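Local coordinates for transglutaminase-like domain-containing protein (Streptococcus suis, PDB 4XZ7) that acts as a transglutaminase with antiphagocytic properties, a homodimeric virulence factor that probably cross-links proteins through glutamine side chains, at residues Ala219-Val224 with Arg273-Leu278; His199-Ser204 with Ala255-Gln260; His295-Val300 with Trp306-Gly311. All blocks are in the same frame, centred on the assembly; numbering follows the deposited sequence.

Contact 1. Residues Ala219-Val224 with Arg273-Leu278; sequences AFVQYV and RAFNML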
loop_
_atom_site.group_PDB
_atom_site.type_symbol
_atom_site.label_atom_id
_atom_site.label_comp_id
_atom_site.label_asym_id
_atom_site.label_seq_id
_atom_site.Cartn_x
_atom_site.Cartn_y
_atom_site.Cartn_z
ATOM N N ALA B 219 -37.286 5.453 5.041
ATOM C CA ALA B 219 -36.685 6.622 5.669
ATOM C C ALA B 219 -35.159 6.523 5.769
ATOM O O ALA B 219 -34.441 7.468 5.409
ATOM C CB ALA B 219 -37.283 6.826 7.047
ATOM N N PHE B 220 -34.654 5.393 6.263
ATOM C CA PHE B 220 -33.199 5.279 6.417
ATOM C C PHE B 220 -32.463 5.300 5.061
ATOM O O PHE B 220 -31.487 6.038 4.868
ATOM C CB PHE B 220 -32.818 4.017 7.186
ATOM C CG PHE B 220 -31.346 3.915 7.437
ATOM C CD1 PHE B 220 -30.753 4.667 8.437
ATOM C CD2 PHE B 220 -30.548 3.105 6.645
ATOM C CE1 PHE B 220 -29.391 4.591 8.658
ATOM C CE2 PHE B 220 -29.192 3.028 6.852
ATOM C CZ PHE B 220 -28.607 3.772 7.851
ATOM N N VAL B 221 -32.946 4.473 4.142
ATOM C CA VAL B 221 -32.393 4.349 2.802
ATOM C C VAL B 221 -32.330 5.708 2.110
ATOM O O VAL B 221 -31.285 6.096 1.569
ATOM C CB VAL B 221 -33.236 3.371 1.958
ATOM C CG1 VAL B 221 -32.881 3.477 0.487
ATOM C CG2 VAL B 221 -33.036 1.964 2.448
ATOM N N GLN B 222 -33.441 6.441 2.160
ATOM C CA GLN B 222 -33.510 7.740 1.502
ATOM C C GLN B 222 -32.572 8.739 2.165
ATOM O O GLN B 222 -31.885 9.514 1.484
ATOM C CB GLN B 222 -34.943 8.281 1.502
ATOM C CG GLN B 222 -35.177 9.361 0.447
ATOM C CD GLN B 222 -35.045 8.838 -0.992
ATOM O OE1 GLN B 222 -34.040 9.087 -1.668
ATOM N NE2 GLN B 222 -36.072 8.130 -1.466
ATOM N N TYR B 223 -32.522 8.722 3.494
ATOM C CA TYR B 223 -31.603 9.634 4.179
ATOM C C TYR B 223 -30.136 9.416 3.791
ATOM O O TYR B 223 -29.400 10.369 3.452
ATOM C CB TYR B 223 -31.723 9.497 5.691
ATOM C CG TYR B 223 -30.815 10.473 6.404
ATOM C CD1 TYR B 223 -29.533 10.109 6.799
ATOM C CD2 TYR B 223 -31.237 11.769 6.655
ATOM C CE1 TYR B 223 -28.702 11.002 7.422
ATOM C CE2 TYR B 223 -30.423 12.663 7.290
ATOM C CZ TYR B 223 -29.156 12.277 7.669
ATOM O OH TYR B 223 -28.345 13.178 8.300
ATOM N N VAL B 224 -29.699 8.165 3.874
ATOM C CA VAL B 224 -28.309 7.865 3.558
ATOM C C VAL B 224 -28.023 8.247 2.115
ATOM O O VAL B 224 -27.018 8.895 1.841
ATOM C CB VAL B 224 -27.972 6.399 3.783
ATOM C CG1 VAL B 224 -26.614 6.043 3.129
ATOM C CG2 VAL B 224 -27.948 6.116 5.263
ATOM N N ARG B 273 -26.339 -3.283 8.525
ATOM C CA ARG B 273 -26.018 -3.086 9.941
ATOM C C ARG B 273 -27.128 -2.290 10.624
ATOM O O ARG B 273 -27.656 -2.716 11.652
ATOM C CB ARG B 273 -24.674 -2.376 10.118
ATOM C CG ARG B 273 -24.206 -2.294 11.558
ATOM C CD ARG B 273 -23.702 -3.640 12.073
ATOM N NE ARG B 273 -23.179 -3.534 13.433
ATOM C CZ ARG B 273 -22.990 -4.574 14.235
ATOM N NH1 ARG B 273 -23.271 -5.798 13.810
ATOM N NH2 ARG B 273 -22.530 -4.395 15.462
ATOM N N ALA B 274 -27.491 -1.152 10.037
ATOM C CA ALA B 274 -28.571 -0.309 10.570
ATOM C C ALA B 274 -29.920 -1.035 10.731
ATOM O O ALA B 274 -30.628 -0.829 11.712
ATOM C CB ALA B 274 -28.750 0.896 9.686
ATOM N N PHE B 275 -30.279 -1.868 9.761
ATOM C CA PHE B 275 -31.550 -2.578 9.796
ATOM C C PHE B 275 -31.575 -3.641 10.888
ATOM O O PHE B 275 -32.617 -3.894 11.495
ATOM C CB PHE B 275 -31.840 -3.222 8.441
ATOM C CG PHE B 275 -32.121 -2.226 7.345
ATOM C CD1 PHE B 275 -32.644 -0.976 7.646
ATOM C CD2 PHE B 275 -31.861 -2.537 6.022
ATOM C CE1 PHE B 275 -32.911 -0.054 6.637
ATOM C CE2 PHE B 275 -32.122 -1.616 5.003
ATOM C CZ PHE B 275 -32.645 -0.375 5.317
ATOM N N ASN B 276 -30.431 -4.280 11.118
ATOM C CA ASN B 276 -30.345 -5.267 12.183
ATOM C C ASN B 276 -30.510 -4.559 13.521
ATOM O O ASN B 276 -31.206 -5.061 14.402
ATOM C CB ASN B 276 -29.032 -6.051 12.122
ATOM C CG ASN B 276 -29.056 -7.146 11.070
ATOM O OD1 ASN B 276 -30.085 -7.776 10.845
ATOM N ND2 ASN B 276 -27.923 -7.362 10.401
ATOM N N MET B 277 -29.896 -3.387 13.668
ATOM C CA MET B 277 -30.107 -2.584 14.865
ATOM C C MET B 277 -31.595 -2.273 15.069
ATOM O O MET B 277 -32.093 -2.291 16.195
ATOM C CB MET B 277 -29.309 -1.285 14.789
ATOM C CG MET B 277 -27.804 -1.462 14.983
ATOM S SD MET B 277 -26.878 0.063 14.762
ATOM C CE MET B 277 -27.620 1.118 16.004
ATOM N N LEU B 278 -32.299 -2.002 13.973
ATOM C CA LEU B 278 -33.701 -1.600 14.026
ATOM C C LEU B 278 -34.656 -2.781 14.163
ATOM O O LEU B 278 -35.868 -2.616 14.089
ATOM C CB LEU B 278 -34.059 -0.798 12.771
ATOM C CG LEU B 278 -33.446 0.595 12.626
ATOM C CD1 LEU B 278 -33.584 1.117 11.192
ATOM C CD2 LEU B 278 -34.084 1.556 13.620
#

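Contact 2. Residues His199-Ser204 with Ala255-Gln260; sequences HKLIES and AVTERQ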
loop_
_atom_site.group_PDB
_atom_site.type_symbol
_atom_site.label_atom_id
_atom_site.label_comp_id
_atom_site.label_asym_id
_atom_site.label_seq_id
_atom_site.Cartn_x
_atom_site.Cartn_y
_atom_site.Cartn_z
ATOM N N HIS B 199 -25.732 4.589 14.346
ATOM C CA HIS B 199 -26.812 4.993 15.244
ATOM C C HIS B 199 -27.231 6.431 14.946
ATOM O O HIS B 199 -28.423 6.738 14.839
ATOM C CB HIS B 199 -26.377 4.858 16.708
ATOM C CG HIS B 199 -27.511 4.672 17.669
ATOM N ND1 HIS B 199 -28.457 5.647 17.909
ATOM C CD2 HIS B 199 -27.839 3.627 18.466
ATOM C CE1 HIS B 199 -29.325 5.208 18.802
ATOM N NE2 HIS B 199 -28.972 3.986 19.158
ATOM N N LYS B 200 -26.250 7.311 14.790
ATOM C CA LYS B 200 -26.543 8.700 14.469
ATOM C C LYS B 200 -27.208 8.839 13.102
ATOM O O LYS B 200 -28.098 9.680 12.934
ATOM C CB LYS B 200 -25.270 9.541 14.528
ATOM C CG LYS B 200 -24.941 10.031 15.934
ATOM C CD LYS B 200 -23.546 10.636 16.020
ATOM C CE LYS B 200 -23.237 11.071 17.445
ATOM N NZ LYS B 200 -21.845 11.583 17.575
ATOM N N LEU B 201 -26.794 8.030 12.122
ATOM C CA LEU B 201 -27.505 8.062 10.834
ATOM C C LEU B 201 -28.968 7.654 11.038
ATOM O O LEU B 201 -29.864 8.219 10.417
ATOM C CB LEU B 201 -26.846 7.157 9.786
ATOM C CG LEU B 201 -25.456 7.547 9.289
ATOM C CD1 LEU B 201 -24.909 6.486 8.344
ATOM C CD2 LEU B 201 -25.505 8.903 8.595
ATOM N N ILE B 202 -29.198 6.682 11.919
ATOM C CA ILE B 202 -30.537 6.184 12.191
ATOM C C ILE B 202 -31.389 7.275 12.825
ATOM O O ILE B 202 -32.542 7.482 12.433
ATOM C CB ILE B 202 -30.514 4.953 13.118
ATOM C CG1 ILE B 202 -29.922 3.757 12.387
ATOM C CG2 ILE B 202 -31.915 4.619 13.594
ATOM C CD1 ILE B 202 -29.907 2.489 13.194
ATOM N N GLU B 203 -30.805 7.966 13.798
ATOM C CA GLU B 203 -31.449 9.103 14.442
ATOM C C GLU B 203 -31.799 10.156 13.399
ATOM O O GLU B 203 -32.940 10.609 13.316
ATOM C CB GLU B 203 -30.545 9.713 15.525
ATOM C CG GLU B 203 -30.364 8.848 16.773
ATOM C CD GLU B 203 -29.208 9.309 17.670
ATOM O OE1 GLU B 203 -28.781 10.484 17.574
ATOM O OE2 GLU B 203 -28.717 8.482 18.471
ATOM N N SER B 204 -30.816 10.535 12.593
ATOM C CA SER B 204 -31.010 11.628 11.647
ATOM C C SER B 204 -32.068 11.272 10.606
ATOM O O SER B 204 -32.852 12.124 10.190
ATOM C CB SER B 204 -29.697 11.996 10.982
ATOM O OG SER B 204 -28.774 12.453 11.948
ATOM N N ALA B 255 -17.098 3.437 4.808
ATOM C CA ALA B 255 -17.300 4.254 3.629
ATOM C C ALA B 255 -18.428 5.294 3.794
ATOM O O ALA B 255 -18.218 6.476 3.530
ATOM C CB ALA B 255 -17.570 3.372 2.434
ATOM N N VAL B 256 -19.624 4.893 4.196
ATOM C CA VAL B 256 -20.650 5.936 4.267
ATOM C C VAL B 256 -20.591 6.663 5.608
ATOM O O VAL B 256 -20.976 7.825 5.704
ATOM C CB VAL B 256 -22.092 5.401 3.967
ATOM C CG1 VAL B 256 -22.091 3.937 3.584
ATOM C CG2 VAL B 256 -23.111 5.755 5.070
ATOM N N THR B 257 -20.034 6.012 6.622
ATOM C CA THR B 257 -20.042 6.572 7.966
ATOM C C THR B 257 -18.926 7.593 8.200
ATOM O O THR B 257 -19.194 8.707 8.621
ATOM C CB THR B 257 -19.935 5.464 9.018
ATOM O OG1 THR B 257 -18.968 4.487 8.602
ATOM C CG2 THR B 257 -21.289 4.798 9.211
ATOM N N GLU B 258 -17.681 7.198 7.941
ATOM C CA GLU B 258 -16.523 8.077 8.095
ATOM C C GLU B 258 -16.220 8.900 6.853
ATOM O O GLU B 258 -16.013 10.116 6.912
ATOM C CB GLU B 258 -15.279 7.253 8.445
ATOM C CG GLU B 258 -15.433 6.483 9.748
ATOM C CD GLU B 258 -14.150 5.799 10.181
ATOM O OE1 GLU B 258 -13.140 5.831 9.438
ATOM O OE2 GLU B 258 -14.159 5.220 11.277
ATOM N N ARG B 259 -16.170 8.220 5.718
ATOM C CA ARG B 259 -15.735 8.855 4.483
ATOM C C ARG B 259 -16.853 9.672 3.839
ATOM O O ARG B 259 -16.589 10.638 3.122
ATOM C CB ARG B 259 -15.225 7.779 3.534
ATOM C CG ARG B 259 -14.583 8.252 2.257
ATOM C CD ARG B 259 -14.075 7.024 1.558
ATOM N NE ARG B 259 -13.309 7.315 0.354
ATOM C CZ ARG B 259 -13.707 6.994 -0.871
ATOM N NH1 ARG B 259 -14.872 6.378 -1.042
ATOM N NH2 ARG B 259 -12.937 7.268 -1.921
ATOM N N GLN B 260 -18.095 9.258 4.083
ATOM C CA GLN B 260 -19.289 9.879 3.504
ATOM C C GLN B 260 -19.288 9.809 1.976
ATOM O O GLN B 260 -19.910 10.620 1.288
ATOM C CB GLN B 260 -19.414 11.326 3.979
ATOM C CG GLN B 260 -19.346 11.478 5.497
ATOM C CD GLN B 260 -19.769 12.855 5.957
ATOM O OE1 GLN B 260 -19.068 13.835 5.733
ATOM N NE2 GLN B 260 -20.936 12.937 6.587
#

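Contact 3. Residues His295-Val300 with Trp306-Gly311; sequences HATARV and WHTIDG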
loop_
_atom_site.group_PDB
_atom_site.type_symbol
_atom_site.label_atom_id
_atom_site.label_comp_id
_atom_site.label_asym_id
_atom_site.label_seq_id
_atom_site.Cartn_x
_atom_site.Cartn_y
_atom_site.Cartn_z
ATOM N N HIS B 295 -23.474 -5.745 -8.985
ATOM C CA HIS B 295 -24.071 -4.810 -8.056
ATOM C C HIS B 295 -24.279 -5.478 -6.704
ATOM O O HIS B 295 -24.122 -6.704 -6.562
ATOM C CB HIS B 295 -25.397 -4.280 -8.627
ATOM C CG HIS B 295 -25.921 -3.061 -7.927
ATOM N ND1 HIS B 295 -25.235 -1.863 -7.902
ATOM C CD2 HIS B 295 -27.066 -2.855 -7.231
ATOM C CE1 HIS B 295 -25.941 -0.972 -7.224
ATOM N NE2 HIS B 295 -27.050 -1.550 -6.802
ATOM N N ALA B 296 -24.631 -4.669 -5.710
ATOM C CA ALA B 296 -24.879 -5.168 -4.357
ATOM C C ALA B 296 -26.052 -4.450 -3.719
ATOM O O ALA B 296 -26.270 -3.259 -3.963
ATOM C CB ALA B 296 -23.644 -5.016 -3.495
ATOM N N THR B 297 -26.819 -5.184 -2.918
ATOM C CA THR B 297 -28.011 -4.646 -2.273
ATOM C C THR B 297 -28.138 -5.266 -0.880
ATOM O O THR B 297 -27.384 -6.179 -0.549
ATOM C CB THR B 297 -29.304 -4.959 -3.082
ATOM O OG1 THR B 297 -29.458 -6.380 -3.205
ATOM C CG2 THR B 297 -29.263 -4.337 -4.481
ATOM N N ALA B 298 -29.091 -4.799 -0.072
ATOM C CA ALA B 298 -29.397 -5.517 1.162
ATOM C C ALA B 298 -30.648 -6.360 0.979
ATOM O O ALA B 298 -31.523 -6.024 0.183
ATOM C CB ALA B 298 -29.586 -4.571 2.325
ATOM N N ARG B 299 -30.705 -7.468 1.704
ATOM C CA ARG B 299 -31.937 -8.206 1.903
ATOM C C ARG B 299 -32.374 -7.931 3.316
ATOM O O ARG B 299 -31.553 -8.015 4.235
ATOM C CB ARG B 299 -31.732 -9.683 1.679
ATOM C CG ARG B 299 -31.669 -10.053 0.223
ATOM C CD ARG B 299 -32.669 -11.141 -0.060
ATOM N NE ARG B 299 -33.727 -10.683 -0.931
ATOM C CZ ARG B 299 -34.872 -11.320 -1.126
ATOM N NH1 ARG B 299 -35.755 -10.796 -1.952
ATOM N NH2 ARG B 299 -35.137 -12.462 -0.499
ATOM N N VAL B 300 -33.642 -7.546 3.476
ATOM C CA VAL B 300 -34.189 -7.127 4.766
ATOM C C VAL B 300 -35.512 -7.821 5.017
ATOM O O VAL B 300 -36.319 -7.962 4.102
ATOM C CB VAL B 300 -34.436 -5.605 4.839
ATOM C CG1 VAL B 300 -34.414 -5.131 6.284
ATOM C CG2 VAL B 300 -33.408 -4.853 4.033
ATOM N N TRP B 306 -39.041 -11.402 3.051
ATOM C CA TRP B 306 -37.694 -10.940 2.745
ATOM C C TRP B 306 -37.758 -10.097 1.484
ATOM O O TRP B 306 -38.349 -10.514 0.489
ATOM C CB TRP B 306 -36.738 -12.119 2.564
ATOM C CG TRP B 306 -36.275 -12.703 3.846
ATOM C CD1 TRP B 306 -36.792 -13.789 4.499
ATOM C CD2 TRP B 306 -35.200 -12.222 4.650
ATOM N NE1 TRP B 306 -36.093 -14.014 5.673
ATOM C CE2 TRP B 306 -35.110 -13.062 5.783
ATOM C CE3 TRP B 306 -34.303 -11.156 4.526
ATOM C CZ2 TRP B 306 -34.157 -12.872 6.774
ATOM C CZ3 TRP B 306 -33.361 -10.965 5.510
ATOM C CH2 TRP B 306 -33.287 -11.820 6.614
ATOM N N HIS B 307 -37.160 -8.915 1.539
ATOM C CA HIS B 307 -37.170 -7.972 0.426
ATOM C C HIS B 307 -35.769 -7.598 -0.034
ATOM O O HIS B 307 -34.842 -7.494 0.785
ATOM C CB HIS B 307 -37.909 -6.690 0.814
ATOM C CG HIS B 307 -39.296 -6.921 1.318
ATOM N ND1 HIS B 307 -40.369 -7.121 0.476
ATOM C CD2 HIS B 307 -39.781 -7.006 2.576
ATOM C CE1 HIS B 307 -41.459 -7.303 1.198
ATOM N NE2 HIS B 307 -41.128 -7.240 2.476
ATOM N N THR B 308 -35.620 -7.371 -1.337
ATOM C CA THR B 308 -34.402 -6.751 -1.849
ATOM C C THR B 308 -34.545 -5.229 -1.820
ATOM O O THR B 308 -35.488 -4.662 -2.390
ATOM C CB THR B 308 -34.073 -7.211 -3.273
ATOM O OG1 THR B 308 -34.253 -8.628 -3.361
ATOM C CG2 THR B 308 -32.633 -6.863 -3.623
ATOM N N ILE B 309 -33.623 -4.590 -1.112
ATOM C CA ILE B 309 -33.540 -3.145 -1.008
ATOM C C ILE B 309 -32.237 -2.630 -1.621
ATOM O O ILE B 309 -31.142 -2.930 -1.117
ATOM C CB ILE B 309 -33.620 -2.684 0.453
ATOM C CG1 ILE B 309 -34.875 -3.249 1.110
ATOM C CG2 ILE B 309 -33.582 -1.158 0.527
ATOM C CD1 ILE B 309 -36.173 -2.686 0.521
ATOM N N ASP B 310 -32.375 -1.906 -2.738
ATOM C CA ASP B 310 -31.266 -1.249 -3.440
ATOM C C ASP B 310 -31.130 0.192 -2.951
ATOM O O ASP B 310 -31.967 1.038 -3.278
ATOM C CB ASP B 310 -31.500 -1.253 -4.953
ATOM C CG ASP B 310 -30.238 -0.946 -5.751
ATOM O OD1 ASP B 310 -30.219 -1.304 -6.943
ATOM O OD2 ASP B 310 -29.264 -0.368 -5.205
ATOM N N GLY B 311 -30.096 0.468 -2.166
ATOM C CA GLY B 311 -29.924 1.777 -1.568
ATOM C C GLY B 311 -29.266 2.756 -2.518
ATOM O O GLY B 311 -29.042 3.921 -2.177
HETATM O O HOH W 1 -26.826 -0.734 -3.160
#

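Contact 1. Residues Ala219-Val224 with Arg273-Leu278
The side chain of F220 leaves helix 213-227 with CG anti to the backbone N (chi1 -176°), which carries the ring outward to A274; F275 on helix 264-277 takes the other course, CG anti to the carbonyl carbon, and its ring swings back beside F220 and V221. Both helices belong to the transglutaminase-like core, which shares its fold with the papain-type cysteine peptidases, helices packing on a beta-sheet. Their local axes run nearly antiparallel and stay 11.5 Å apart at closest approach, a wide spacing that the two phenylalanines fill.

F220 reaches helix 264-277 at A274, whose methyl CB lies 3.4 Å from F220 CZ and sits over one face of the ring, off centre toward its rim. Measured to the ring centroid, A274 CB is 27° off the normal, which makes the contact a CH-pi interaction. V224 CG2, one turn along from F220, covers the opposite face, so the ring is held between a methyl of its own helix and one of the partner.

F220 and F275 meet differently. Their planes are inclined at 70° with the centroids well separated, an oblique aromatic pair in which F220 CD2 lies 3.9 Å from F275 CE1. All four touching residues are buried, and the side-chain contacts between the segments are all apolar. Behind the interface, R273 turns away to a salt bridge with D195, and M277 packs on H199 of helix 188-205. V221 completes the contact at the neighbouring ring atom of F275: its CG2 methyl comes in at the ring edge, in plane, 3.7 Å from F275 CZ.

Contact 2. Residues His199-Ser204 with Ala255-Gln260
L201 bridges to the short helix 255-259 through one methyl: its CD1 lies 3.8 Å from V256 CG2 and 4.1 Å from T257 CG2, two methyls of consecutive residues. The leucine has CG anti to the carbonyl carbon (chi1 -67°) and an extended second torsion, a relaxed conformation that directs CD1 toward V256 and T257.

The receiving side is less regular. V256 has a first torsion of -4°, almost eclipsed and therefore strained as modelled, and its CG2 is the branch presented to L201. In T257 the hydroxyl OG1 lies between the backbone N and the carbonyl carbon, while CG2 is anti to the carbonyl carbon and faces the leucine. The threonine thus divides its work, giving its methyl to L201 and its OG1 to a hydrogen bond with N194. The backbone here is a weakly bonded helix with a wider pi-type turn, and Q260, with positive phi, is the first residue to leave it.

On helix 188-205 polar side chains bond within their own turn. S204 OG reaches K200 O at 3.0 Å, and S204 N meets the same oxygen from the opposite face of its plane, so two donors of one residue grip one carbonyl. H199 ND1 makes only a weak, bent bond to E203 OE2.

The contact is a small, partly buried apolar bridge within the transglutaminase-like core. L201 also rests on F220 and Y223 of helix 213-227, and T270 of helix 264-277 touches both L201 and V256, while E258 forms a salt bridge with R190 near the start of helix 188-205.

Contact 3. Residues His295-Val300 with Trp306-Gly311
H295 meets D310 at the open end of this antiparallel beta-hairpin of the transglutaminase-like core. H295 NE2 donates to D310 OD2 at 3.0 Å and 175°; the oxygen lies in the imidazole plane, while the nitrogen reaches it on the syn side but 29° out of the carboxylate plane. D310 OD1 also accepts from Y339, which steadies the carboxylate. In this fold such a His-Asp pair usually accompanies a cysteine, and C264 on helix 264-277 packs against H295, an arrangement consistent with a catalytic site.

The A296 carbonyl accepts a hydrogen bond from a water that also donates to D310 OD2. T297 follows, with its CG2 methyl against D310 CG and its OG1 3.2 Å from T308 CG2; this buried hydroxyl has no polar partner in the model.

A298 begins the regular ladder as a hydrogen-bonded pair with I309, each N donating to the other's O. R299 faces T308 in a non-hydrogen-bonded pair, but its chain, bent at chi2 and chi3, brings the guanidinium side-on to T308 OG1: NE at 3.2 Å and NH1 at 3.0 Å both donate to it, close to the guanidinium plane. NH2 continues to a salt bridge with E362. V300 closes the ladder with H307, again bonded both ways, and its CG2 packs 3.6 Å from I309 CG1.

Strand 305-309 is one of two edge strands of the five-stranded sheet within this chain, and strand 294-302 lies between it and strand 282-288. Helix 264-277 covers the face carrying A296 and V300, while M355 of strand 354-357 touches T297 and T308 on the other.

Overall arrangement
All three contacts belong to the transglutaminase-like domain, on the same side of the chain's centre. Contacts 1 and 3 are buried; contact 2 is only partly so and much the smallest. Contact 1 touches both others: M277 and L278 pack on H199 and I202 of contact 2, while F275 and V221 meet V300 and I309 of contact 3. Helices 213-227 and 264-277 together therefore stand between helix 188-205 and the sheet, and contacts 2 and 3 stay about 9 Å apart at their nearest atoms. Chemistry follows place: the helix contacts are held by methyls and rings alone, whereas the hairpin adds backbone bonding, a histidine-carboxylate pair and an arginine grip.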